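Local coordinates for phosphoribosylaminoimidazole-succinocarboxamide synthase (Saccharomyces cerevisiae, PDB 2CNQ), which catalyses the ATP-dependent joining of 4-carboxy-5-aminoimidazole ribotide to aspartate, which forms SAICAR in de novo purine biosynthesis, at residues V15-I23 against F33-D43; G123-Y133 against P145-E153. All blocks are in the same frame, centred on the assembly; numbering follows the deposited sequence. Where two conformers were deposited one is given.

Contact 1 (V15-I23 against F33-D43); sequences VARGKVRDI and FVATDRISAYD. With ADP (adenosine-5'-diphosphate), chain F; ADP (adenosine-5'-diphosphate), chain B.
Arg38 reaches across to the turn at Gly18 and Lys19 and to Asp22, bonding to a phosphate-binding loop between strands 14-17 and 21-25 of an antiparallel sheet. Strand 21-25 pairs with 30-35 as a beta hairpin in which Asp22 and Val34 form an antiparallel hydrogen-bonded pair. Bent at its third torsion (chi3 -60°), the Arg38 chain presents its guanidinium almost coplanar with the Asp22 carboxylate, 24° apart. The grip is end-on and falls on one oxygen: NH2 of Arg38 meets OD2 of Asp22 on the syn side at 2.8 Å, while NH1 comes in nearly along the C-O axis. NE of Arg38 donates almost straight to Lys19 O (2.8 Å), and NH1 also bonds Gly18 O. The other carboxylate oxygen, OD1 of Asp22, takes NE of Arg17 from above its plane and is hydrogen-bonded to Thr6, so this acid probably offsets the charge of two arginines. Val20 O is held from opposite faces by the N and OG1 of Thr36; the same OG1 accepts from Arg38 N in an ST turn. On the sheet face of Arg21, Ile23 and Phe33, Arg21 CD lies over one face of the Phe33 ring, 3.4 Å from CZ, with guanidinium and ring planes 30° apart. NH1 of Arg21 donates to O1A of the chain B ADP, while its NH2 pairs with Glu234. Backbone N atoms of Val20 and Arg21 both donate to O2A of this nucleotide, and Lys19 N donates to its O3B at 2.8 Å in a nearly straight bond.

Contact 2 (G123-Y133 against P145-E153); sequences GYITGSAWKEY and PQGLKESQE. With AMZ (aminoimidazole 4-carboxamide ribonucleotide), chain C.
Trp130 and Tyr133, one turn apart on helix 127-136, present their rings to the loop 145-153, and the tight part of the contact lies here. With CG anti to the backbone N (chi1 176°), Trp130 swings its indole out against the loop, where Glu150 crosses it at about a right angle. Glu150 CG lies 3.7 Å from the centroid of the five-membered ring in a CH-pi contact, while Leu148 O sits at the indole edge. With an alanine in place of Trp130, the CH2 groups of Glu150 would probably lose the flat surface they rest on, leaving a gap between helix and loop. In the conformer described, the Tyr133 ring carries Leu148 CD1 over one face, and its hydroxyl donates to Pro145 O in the carbonyl plane, on a lone pair (2.6 Å), and accepts from Leu148 N. Beside the rings, Ile125 exchanges backbone bonds with Gln152 O and Ser151 N. The looser side is bridged by water. One water joins Thr126 OG1, Glu150 OE1 and Ser151 OG, the last hydrogen-bonded also to the backbone O of Glu253. Another lies 2.7 Å from Tyr124 OH and is weakly bonded to Glu153 OE2, whose CG, in one of two conformers, rests over the Tyr124 ring. A type II beta turn from Lys149 to Gln152 is bonded to Ile125, just ahead of a helix whose N-terminal end meets the ribonucleotide: Ser128 N donates to OP2 of AMZ at 2.9 Å, a helix N terminus serving as a phosphate-binding site.

In the fold
From the N terminus, the chain lays down strands 14-17, 21-25 and 30-35; contact 1 closes the hairpin of strands 21-25 and 30-35 and runs on through residues 36-43 to the second ADP. Helix 53-67 then packs against that sheet, and strand 106-110 extends it beside strand 30-35. Strand 113-122 leads through the corner at 123 into contact 2, which closes the excursion through helix 127-136 and strands 138-139 and 142-143 before strand 153-159 forms an edge of the five-stranded sheet. The two follow in series, neither nested nor crossed; the centres of contact 1 and contact 2 are about 29 Å apart. Contact 1 borders both ADP pockets, and contact 2 the ribonucleotide phosphate.

Contact 1 (V15-I23 against F33-D43)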
loop_
_atom_site.group_PDB
_atom_site.type_symbol
_atom_site.label_atom_id
_atom_site.label_comp_id
_atom_site.label_asym_id
_atom_site.label_seq_id
_atom_site.Cartn_x
_atom_site.Cartn_y
_atom_site.Cartn_z
ATOM N N VAL A 15 13.149 14.823 -0.725
ATOM C CA VAL A 15 11.944 15.240 -1.376
ATOM C C VAL A 15 10.822 15.274 -0.398
ATOM O O VAL A 15 10.069 16.228 -0.354
ATOM C CB VAL A 15 11.628 14.340 -2.540
ATOM C CG1 VAL A 15 10.288 14.640 -3.124
ATOM C CG2 VAL A 15 12.725 14.480 -3.566
ATOM N N ALA A 16 10.660 14.240 0.397
ATOM C CA ALA A 16 9.555 14.154 1.291
ATOM C C ALA A 16 9.831 13.092 2.287
ATOM O O ALA A 16 10.540 12.163 2.023
ATOM C CB ALA A 16 8.307 13.785 0.547
ATOM N N ARG A 17 9.184 13.205 3.420
ATOM C CA ARG A 17 8.900 12.048 4.221
ATOM C C ARG A 17 7.420 11.912 4.307
ATOM O O ARG A 17 6.724 12.828 4.726
ATOM C CB ARG A 17 9.477 12.145 5.621
ATOM C CG ARG A 17 10.947 12.063 5.652
ATOM C CD ARG A 17 11.444 11.809 7.041
ATOM N NE ARG A 17 12.861 11.543 7.091
ATOM C CZ ARG A 17 13.799 12.467 7.206
ATOM N NH1 ARG A 17 15.054 12.117 7.207
ATOM N NH2 ARG A 17 13.473 13.725 7.354
ATOM N N GLY A 18 6.934 10.761 3.904
ATOM C CA GLY A 18 5.562 10.397 4.125
ATOM C C GLY A 18 5.456 9.743 5.468
ATOM O O GLY A 18 6.367 9.780 6.274
ATOM N N LYS A 19 4.347 9.098 5.715
ATOM C CA LYS A 19 4.202 8.415 6.961
ATOM C C LYS A 19 5.172 7.275 7.067
ATOM O O LYS A 19 5.580 6.929 8.150
ATOM C CB LYS A 19 2.778 8.019 7.185
ATOM C CG LYS A 19 1.938 9.270 7.394
ATOM C CD LYS A 19 0.494 8.960 7.639
ATOM C CE LYS A 19 -0.186 8.276 6.435
ATOM N NZ LYS A 19 -0.183 9.163 5.227
ATOM N N VAL A 20 5.490 6.684 5.950
ATOM C CA VAL A 20 6.332 5.511 5.942
ATOM C C VAL A 20 7.612 5.722 5.211
ATOM O O VAL A 20 8.622 5.179 5.604
ATOM C CB VAL A 20 5.553 4.331 5.316
ATOM C CG1 VAL A 20 6.456 3.151 5.069
ATOM C CG2 VAL A 20 4.426 3.964 6.233
ATOM N N ARG A 21 7.600 6.457 4.125
ATOM C CA ARG A 21 8.739 6.534 3.288
ATOM C C ARG A 21 9.480 7.815 3.450
ATOM O O ARG A 21 8.923 8.863 3.709
ATOM C CB ARG A 21 8.350 6.341 1.867
ATOM C CG ARG A 21 7.836 4.919 1.729
ATOM C CD ARG A 21 6.985 4.705 0.581
ATOM N NE ARG A 21 6.667 3.328 0.489
ATOM C CZ ARG A 21 5.758 2.707 1.194
ATOM N NH1 ARG A 21 4.827 3.354 1.843
ATOM N NH2 ARG A 21 5.776 1.392 1.199
ATOM N N ASP A 22 10.775 7.700 3.277
ATOM C CA ASP A 22 11.675 8.828 3.138
ATOM C C ASP A 22 12.094 8.815 1.703
ATOM O O ASP A 22 12.540 7.796 1.209
ATOM C CB ASP A 22 12.882 8.711 4.035
ATOM C CG ASP A 22 12.583 8.789 5.478
ATOM O OD1 ASP A 22 13.567 8.798 6.258
ATOM O OD2 ASP A 22 11.429 8.881 5.891
ATOM N N ILE A 23 11.924 9.933 1.044
ATOM C CA ILE A 23 12.057 9.977 -0.390
ATOM C C ILE A 23 13.087 10.999 -0.718
ATOM O O ILE A 23 12.928 12.151 -0.342
ATOM C CB ILE A 23 10.751 10.283 -1.016
ATOM C CG1 ILE A 23 9.707 9.269 -0.547
ATOM C CG2 ILE A 23 10.879 10.270 -2.538
ATOM C CD1 ILE A 23 8.382 9.577 -0.980
ATOM N N PHE A 33 13.419 5.769 -2.842
ATOM C CA PHE A 33 12.130 5.625 -2.221
ATOM C C PHE A 33 12.307 4.633 -1.084
ATOM O O PHE A 33 12.342 3.442 -1.322
ATOM C CB PHE A 33 11.230 5.089 -3.334
ATOM C CG PHE A 33 9.776 5.124 -3.052
ATOM C CD1 PHE A 33 9.067 3.963 -2.847
ATOM C CD2 PHE A 33 9.105 6.286 -3.085
ATOM C CE1 PHE A 33 7.702 4.005 -2.693
ATOM C CE2 PHE A 33 7.737 6.335 -2.943
ATOM C CZ PHE A 33 7.055 5.181 -2.735
ATOM N N VAL A 34 12.489 5.155 0.098
ATOM C CA VAL A 34 12.925 4.355 1.209
ATOM C C VAL A 34 11.758 4.106 2.112
ATOM O O VAL A 34 11.210 5.029 2.665
ATOM C CB VAL A 34 14.043 5.026 2.001
ATOM C CG1 VAL A 34 14.572 4.027 2.992
ATOM C CG2 VAL A 34 15.130 5.530 1.090
ATOM N N ALA A 35 11.387 2.859 2.283
ATOM C CA ALA A 35 10.366 2.514 3.234
ATOM C C ALA A 35 11.023 2.321 4.558
ATOM O O ALA A 35 11.785 1.400 4.746
ATOM C CB ALA A 35 9.626 1.289 2.813
ATOM N N THR A 36 10.747 3.215 5.471
ATOM C CA THR A 36 11.208 3.084 6.812
ATOM C C THR A 36 10.348 2.057 7.506
ATOM O O THR A 36 9.507 1.431 6.898
ATOM C CB THR A 36 11.196 4.403 7.549
ATOM O OG1 THR A 36 9.861 4.730 7.902
ATOM C CG2 THR A 36 11.877 5.484 6.768
ATOM N N ASP A 37 10.596 1.912 8.786
ATOM C CA ASP A 37 9.867 1.022 9.635
ATOM C C ASP A 37 8.792 1.705 10.404
ATOM O O ASP A 37 8.204 1.114 11.283
ATOM C CB ASP A 37 10.826 0.301 10.531
ATOM C CG ASP A 37 11.699 -0.624 9.774
ATOM O OD1 ASP A 37 12.803 -0.917 10.263
ATOM O OD2 ASP A 37 11.307 -1.088 8.701
ATOM N N ARG A 38 8.513 2.949 10.076
ATOM C CA ARG A 38 7.439 3.628 10.696
ATOM C C ARG A 38 6.133 2.946 10.355
ATOM O O ARG A 38 5.969 2.329 9.326
ATOM C CB ARG A 38 7.378 5.066 10.225
ATOM C CG ARG A 38 8.610 5.866 10.603
ATOM C CD ARG A 38 8.458 7.317 10.319
ATOM N NE ARG A 38 8.208 7.623 8.933
ATOM C CZ ARG A 38 9.117 8.034 8.067
ATOM N NH1 ARG A 38 8.759 8.387 6.859
ATOM N NH2 ARG A 38 10.385 8.095 8.395
ATOM N N ILE A 39 5.177 3.099 11.223
ATOM C CA ILE A 39 3.847 2.611 10.947
ATOM C C ILE A 39 2.891 3.640 11.431
ATOM O O ILE A 39 3.127 4.306 12.416
ATOM C CB ILE A 39 3.615 1.252 11.574
ATOM C CG1 ILE A 39 2.278 0.662 11.153
ATOM C CG2 ILE A 39 3.747 1.296 13.071
ATOM C CD1 ILE A 39 2.149 -0.795 11.479
ATOM N N SER A 40 1.813 3.782 10.718
ATOM C CA SER A 40 0.824 4.775 11.017
ATOM C C SER A 40 -0.514 4.141 10.988
ATOM O O SER A 40 -0.729 3.115 10.396
ATOM C CB SER A 40 0.900 5.852 9.972
ATOM O OG SER A 40 0.626 5.340 8.692
ATOM N N ALA A 41 -1.451 4.776 11.644
ATOM C CA ALA A 41 -2.825 4.340 11.564
ATOM C C ALA A 41 -3.636 5.565 11.769
ATOM O O ALA A 41 -3.282 6.425 12.556
ATOM C CB ALA A 41 -3.121 3.333 12.604
ATOM N N TYR A 42 -4.729 5.654 11.053
ATOM C CA TYR A 42 -5.569 6.816 11.128
ATOM C C TYR A 42 -4.757 8.071 10.918
ATOM O O TYR A 42 -5.018 9.094 11.529
ATOM C CB TYR A 42 -6.358 6.844 12.414
ATOM C CG TYR A 42 -7.115 5.579 12.637
ATOM C CD1 TYR A 42 -8.191 5.257 11.883
ATOM C CD2 TYR A 42 -6.733 4.711 13.621
ATOM C CE1 TYR A 42 -8.891 4.104 12.118
ATOM C CE2 TYR A 42 -7.398 3.576 13.876
ATOM C CZ TYR A 42 -8.473 3.261 13.125
ATOM O OH TYR A 42 -9.154 2.114 13.412
ATOM N N ASP A 43 -3.798 7.998 10.013
ATOM C CA ASP A 43 -3.000 9.141 9.612
ATOM C C ASP A 43 -2.099 9.664 10.682
ATOM O O ASP A 43 -1.612 10.758 10.557
ATOM C CB ASP A 43 -3.827 10.240 8.999
ATOM C CG ASP A 43 -4.360 9.849 7.684
ATOM O OD1 ASP A 43 -5.545 10.060 7.465
ATOM O OD2 ASP A 43 -3.605 9.318 6.854
HETATM P PB ADP F . -2.336 5.888 7.534
HETATM O O1B ADP F . -1.394 6.920 8.058
HETATM O O2B ADP F . -3.063 6.292 6.281
HETATM O O3B ADP F . -1.661 4.536 7.482
HETATM P PA ADP F . -4.511 4.580 7.964
HETATM O O1A ADP F . -5.362 3.882 8.954
HETATM O O2A ADP F . -3.839 3.531 7.156
HETATM O O3A ADP F . -3.562 5.692 8.552
HETATM O "O5'" ADP F . -5.351 5.426 6.949
HETATM C "C5'" ADP F . -6.061 4.749 5.933
HETATM C "C4'" ADP F . -6.995 5.645 5.146
HETATM O "O4'" ADP F . -8.019 6.075 6.036
HETATM C "C3'" ADP F . -6.258 6.856 4.635
HETATM O "O3'" ADP F . -6.823 7.271 3.405
HETATM C "C2'" ADP F . -6.530 7.852 5.717
HETATM O "O2'" ADP F . -6.499 9.164 5.217
HETATM C "C1'" ADP F . -7.931 7.483 6.148
HETATM N N9 ADP F . -8.206 7.830 7.537
HETATM C C8 ADP F . -7.339 7.715 8.528
HETATM N N7 ADP F . -7.878 8.122 9.684
HETATM C C5 ADP F . -9.123 8.485 9.421
HETATM C C6 ADP F . -10.187 8.987 10.262
HETATM N N6 ADP F . -9.951 9.158 11.585
HETATM N N1 ADP F . -11.348 9.266 9.642
HETATM C C2 ADP F . -11.530 9.086 8.299
HETATM N N3 ADP F . -10.571 8.609 7.471
HETATM C C4 ADP F . -9.361 8.299 7.992
HETATM P PB ADP B . 2.010 8.696 2.589
HETATM O O1B ADP B . 1.321 7.431 2.368
HETATM O O2B ADP B . 1.389 9.811 1.859
HETATM O O3B ADP B . 2.234 9.125 3.955
HETATM P PA ADP B . 4.436 7.333 1.957
HETATM O O1A ADP B . 3.757 6.119 1.501
HETATM O O2A ADP B . 5.150 7.317 3.223
HETATM O O3A ADP B . 3.449 8.556 1.932
HETATM O "O5'" ADP B . 5.471 7.822 0.882
HETATM C "C5'" ADP B . 5.331 7.671 -0.513
HETATM C "C4'" ADP B . 5.035 9.006 -1.128
HETATM O "O4'" ADP B . 5.614 8.979 -2.430
HETATM C "C3'" ADP B . 3.576 9.266 -1.343
HETATM O "O3'" ADP B . 3.336 10.651 -1.395
HETATM C "C2'" ADP B . 3.352 8.711 -2.724
HETATM O "O2'" ADP B . 2.206 9.200 -3.347
HETATM C "C1'" ADP B . 4.596 9.156 -3.394
HETATM N N9 ADP B . 4.992 8.423 -4.558
HETATM C C8 ADP B . 4.888 7.106 -4.748
HETATM N N7 ADP B . 5.430 6.711 -5.870
HETATM C C5 ADP B . 5.902 7.835 -6.433
HETATM C C6 ADP B . 6.617 8.122 -7.619
HETATM N N6 ADP B . 6.966 7.164 -8.454
HETATM N N1 ADP B . 6.879 9.387 -7.926
HETATM C C2 ADP B . 6.560 10.343 -7.059
HETATM N N3 ADP B . 5.966 10.191 -5.885
HETATM C C4 ADP B . 5.636 8.934 -5.593
#

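Contact 2 (G123-Y133 against P145-E153)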
loop_
_atom_site.group_PDB
_atom_site.type_symbol
_atom_site.label_atom_id
_atom_site.label_comp_id
_atom_site.label_asym_id
_atom_site.label_seq_id
_atom_site.Cartn_x
_atom_site.Cartn_y
_atom_site.Cartn_z
ATOM N N GLY A 123 -12.693 -5.797 -3.151
ATOM C CA GLY A 123 -13.318 -7.034 -3.536
ATOM C C GLY A 123 -14.363 -7.490 -2.578
ATOM O O GLY A 123 -15.247 -8.265 -2.936
ATOM N N TYR A 124 -14.267 -7.026 -1.352
ATOM C CA TYR A 124 -15.069 -7.467 -0.258
ATOM C C TYR A 124 -15.414 -6.260 0.524
ATOM O O TYR A 124 -14.660 -5.294 0.593
ATOM C CB TYR A 124 -14.295 -8.415 0.620
ATOM C CG TYR A 124 -13.905 -9.670 -0.072
ATOM C CD1 TYR A 124 -12.895 -9.683 -1.011
ATOM C CD2 TYR A 124 -14.540 -10.851 0.214
ATOM C CE1 TYR A 124 -12.553 -10.840 -1.641
ATOM C CE2 TYR A 124 -14.181 -12.010 -0.420
ATOM C CZ TYR A 124 -13.202 -11.994 -1.345
ATOM O OH TYR A 124 -12.818 -13.126 -1.985
ATOM N N ILE A 125 -16.575 -6.299 1.147
ATOM C CA ILE A 125 -17.062 -5.135 1.815
ATOM C C ILE A 125 -16.620 -5.114 3.240
ATOM O O ILE A 125 -16.974 -5.961 4.033
ATOM C CB ILE A 125 -18.562 -5.001 1.635
ATOM C CG1 ILE A 125 -18.984 -3.627 2.075
ATOM C CG2 ILE A 125 -19.376 -6.089 2.301
ATOM C CD1 ILE A 125 -20.376 -3.276 1.676
ATOM N N THR A 126 -15.835 -4.114 3.586
ATOM C CA THR A 126 -15.323 -3.964 4.901
ATOM C C THR A 126 -14.937 -2.533 5.083
ATOM O O THR A 126 -15.082 -1.714 4.210
ATOM C CB THR A 126 -14.138 -4.919 5.127
ATOM O OG1 THR A 126 -13.774 -4.888 6.485
ATOM C CG2 THR A 126 -12.942 -4.564 4.308
ATOM N N GLY A 127 -14.471 -2.197 6.249
ATOM C CA GLY A 127 -13.883 -0.909 6.438
ATOM C C GLY A 127 -14.856 0.184 6.169
ATOM O O GLY A 127 -16.025 0.120 6.541
ATOM N N SER A 128 -14.393 1.196 5.482
ATOM C CA SER A 128 -15.242 2.339 5.289
ATOM C C SER A 128 -16.386 2.025 4.375
ATOM O O SER A 128 -17.427 2.645 4.457
ATOM C CB SER A 128 -14.424 3.502 4.794
ATOM O OG SER A 128 -13.993 3.328 3.493
ATOM N N ALA A 129 -16.220 1.073 3.499
ATOM C CA ALA A 129 -17.284 0.686 2.601
ATOM C C ALA A 129 -18.414 0.057 3.355
ATOM O O ALA A 129 -19.571 0.300 3.070
ATOM C CB ALA A 129 -16.763 -0.254 1.573
ATOM N N TRP A 130 -18.092 -0.814 4.280
ATOM C CA TRP A 130 -19.114 -1.454 5.061
ATOM C C TRP A 130 -19.857 -0.444 5.878
ATOM O O TRP A 130 -21.063 -0.472 5.970
ATOM C CB TRP A 130 -18.464 -2.513 5.923
ATOM C CG TRP A 130 -19.425 -3.166 6.833
ATOM C CD1 TRP A 130 -19.405 -3.110 8.173
ATOM C CD2 TRP A 130 -20.574 -3.957 6.475
ATOM N NE1 TRP A 130 -20.460 -3.809 8.680
ATOM C CE2 TRP A 130 -21.183 -4.352 7.661
ATOM C CE3 TRP A 130 -21.128 -4.380 5.268
ATOM C CZ2 TRP A 130 -22.334 -5.122 7.682
ATOM C CZ3 TRP A 130 -22.251 -5.166 5.289
ATOM C CH2 TRP A 130 -22.837 -5.537 6.485
ATOM N N LYS A 131 -19.136 0.504 6.428
ATOM C CA LYS A 131 -19.791 1.527 7.221
ATOM C C LYS A 131 -20.790 2.266 6.381
ATOM O O LYS A 131 -21.919 2.491 6.802
ATOM C CB LYS A 131 -18.789 2.520 7.737
ATOM C CG LYS A 131 -18.054 2.074 8.946
ATOM C CD LYS A 131 -16.966 3.075 9.239
ATOM C CE LYS A 131 -16.536 3.103 10.687
ATOM N NZ LYS A 131 -15.079 3.408 10.773
ATOM N N GLU A 132 -20.404 2.669 5.197
ATOM C CA GLU A 132 -21.339 3.401 4.364
ATOM C C GLU A 132 -22.496 2.543 3.937
ATOM O O GLU A 132 -23.637 2.965 3.923
ATOM C CB GLU A 132 -20.587 3.909 3.168
ATOM C CG GLU A 132 -21.421 4.764 2.306
ATOM C CD GLU A 132 -20.766 5.093 1.007
ATOM O OE1 GLU A 132 -21.496 5.401 0.037
ATOM O OE2 GLU A 132 -19.515 5.044 0.937
ATOM N N TYR A 133 -22.246 1.283 3.583
ATOM C CA TYR A 133 -23.259 0.372 2.975
ATOM C C TYR A 133 -24.342 0.037 3.936
ATOM O O TYR A 133 -25.512 -0.046 3.609
ATOM C CB TYR A 133 -22.583 -0.917 2.558
ATOM C CG TYR A 133 -23.539 -1.979 2.104
ATOM C CD1 TYR A 133 -24.053 -1.964 0.828
ATOM C CD2 TYR A 133 -23.952 -2.978 2.947
ATOM C CE1 TYR A 133 -24.943 -2.932 0.397
ATOM C CE2 TYR A 133 -24.823 -3.943 2.526
ATOM C CZ TYR A 133 -25.322 -3.900 1.252
ATOM O OH TYR A 133 -26.181 -4.881 0.860
ATOM N N PRO A 145 -25.801 -4.458 -4.369
ATOM C CA PRO A 145 -26.895 -5.376 -4.030
ATOM C C PRO A 145 -27.285 -5.205 -2.556
ATOM O O PRO A 145 -26.406 -4.939 -1.753
ATOM C CB PRO A 145 -26.303 -6.762 -4.309
ATOM C CG PRO A 145 -24.932 -6.545 -4.779
ATOM C CD PRO A 145 -24.576 -5.140 -4.792
ATOM N N GLN A 146 -28.571 -5.401 -2.221
ATOM C CA GLN A 146 -29.065 -5.503 -0.890
ATOM C C GLN A 146 -28.605 -6.797 -0.313
ATOM O O GLN A 146 -28.415 -7.770 -1.016
ATOM C CB GLN A 146 -30.556 -5.476 -0.912
ATOM C CG GLN A 146 -31.133 -5.432 0.421
ATOM C CD GLN A 146 -32.591 -5.280 0.354
ATOM O OE1 GLN A 146 -33.095 -4.403 -0.343
ATOM N NE2 GLN A 146 -33.308 -6.119 1.066
ATOM N N GLY A 147 -28.436 -6.801 0.989
ATOM C CA GLY A 147 -28.213 -8.007 1.721
ATOM C C GLY A 147 -26.785 -8.454 1.831
ATOM O O GLY A 147 -26.541 -9.543 2.284
ATOM N N LEU A 148 -25.829 -7.629 1.430
ATOM C CA LEU A 148 -24.450 -7.983 1.677
ATOM C C LEU A 148 -24.221 -8.040 3.150
ATOM O O LEU A 148 -24.633 -7.191 3.914
ATOM C CB LEU A 148 -23.539 -6.873 1.225
ATOM C CG LEU A 148 -23.617 -6.526 -0.225
ATOM C CD1 LEU A 148 -22.773 -5.293 -0.447
ATOM C CD2 LEU A 148 -23.117 -7.698 -1.034
ATOM N N LYS A 149 -23.486 -9.030 3.550
ATOM C CA LYS A 149 -23.075 -9.156 4.916
ATOM C C LYS A 149 -21.657 -8.702 5.066
ATOM O O LYS A 149 -20.920 -8.598 4.108
ATOM C CB LYS A 149 -23.277 -10.578 5.361
ATOM C CG LYS A 149 -24.740 -11.014 5.354
ATOM C CD LYS A 149 -25.617 -10.164 6.252
ATOM C CE LYS A 149 -27.031 -10.710 6.275
ATOM N NZ LYS A 149 -27.931 -9.919 7.135
ATOM N N GLU A 150 -21.264 -8.407 6.289
ATOM C CA GLU A 150 -19.940 -7.874 6.497
ATOM C C GLU A 150 -18.918 -8.797 5.949
ATOM O O GLU A 150 -18.978 -9.981 6.170
ATOM C CB GLU A 150 -19.682 -7.628 7.958
ATOM C CG GLU A 150 -18.416 -6.867 8.154
ATOM C CD GLU A 150 -17.965 -6.757 9.553
ATOM O OE1 GLU A 150 -16.792 -6.411 9.722
ATOM O OE2 GLU A 150 -18.753 -6.998 10.476
ATOM N N SER A 151 -17.983 -8.229 5.218
ATOM C CA SER A 151 -16.906 -8.966 4.615
ATOM C C SER A 151 -17.287 -9.734 3.411
ATOM O O SER A 151 -16.447 -10.409 2.883
ATOM C CB SER A 151 -16.183 -9.891 5.585
ATOM O OG SER A 151 -15.872 -9.219 6.772
ATOM N N GLN A 152 -18.533 -9.651 2.975
ATOM C CA GLN A 152 -18.952 -10.386 1.826
ATOM C C GLN A 152 -18.248 -9.853 0.609
ATOM O O GLN A 152 -17.958 -8.667 0.473
ATOM C CB GLN A 152 -20.436 -10.289 1.669
ATOM C CG GLN A 152 -20.993 -11.148 0.570
ATOM C CD GLN A 152 -22.473 -11.300 0.666
ATOM O OE1 GLN A 152 -23.060 -11.035 1.703
ATOM N NE2 GLN A 152 -23.092 -11.694 -0.428
ATOM N N GLU A 153 -18.041 -10.751 -0.323
ATOM C CA GLU A 153 -17.510 -10.406 -1.586
ATOM C C GLU A 153 -18.515 -9.607 -2.373
ATOM O O GLU A 153 -19.682 -9.972 -2.432
ATOM C CB GLU A 153 -17.149 -11.679 -2.337
ATOM C CG GLU A 153 -16.343 -11.471 -3.586
ATOM C CD GLU A 153 -15.618 -12.721 -4.051
ATOM O OE1 GLU A 153 -14.612 -12.577 -4.768
ATOM O OE2 GLU A 153 -16.041 -13.836 -3.695
HETATM O O5 AMZ C . -2.540 4.705 2.553
HETATM C C6 AMZ C . -3.655 5.113 2.304
HETATM N N2 AMZ C . -3.950 6.399 2.154
HETATM C C3A AMZ C . -4.757 4.187 2.125
HETATM C C7A AMZ C . -4.692 2.835 2.269
HETATM N N3 AMZ C . -3.666 1.998 2.514
HETATM N N1 AMZ C . -6.017 4.547 1.825
HETATM C C5 AMZ C . -6.720 3.439 1.768
HETATM N N AMZ C . -5.926 2.383 2.055
HETATM C C1 AMZ C . -6.328 0.998 2.023
HETATM C C2 AMZ C . -6.696 0.432 3.362
HETATM C C3 AMZ C . -7.658 -0.660 2.992
HETATM O O2 AMZ C . -6.877 -1.761 2.585
HETATM O O1 AMZ C . -5.536 -0.012 4.033
HETATM O O AMZ C . -7.511 0.954 1.276
HETATM C C AMZ C . -8.370 -0.049 1.797
HETATM C C4 AMZ C . -9.707 0.536 2.114
HETATM O O3 AMZ C . -9.595 1.301 3.302
HETATM P P AMZ C . -10.929 1.885 3.954
HETATM O OP1 AMZ C . -11.421 2.978 3.063
HETATM O O4 AMZ C . -10.466 2.405 5.295
HETATM O OP2 AMZ C . -11.943 0.795 4.072
HETATM O O HOH W 1 -14.357 -9.437 -5.300
HETATM O O HOH W 2 -14.153 -15.349 -1.392
HETATM O O HOH W 3 -15.018 -6.850 7.752
#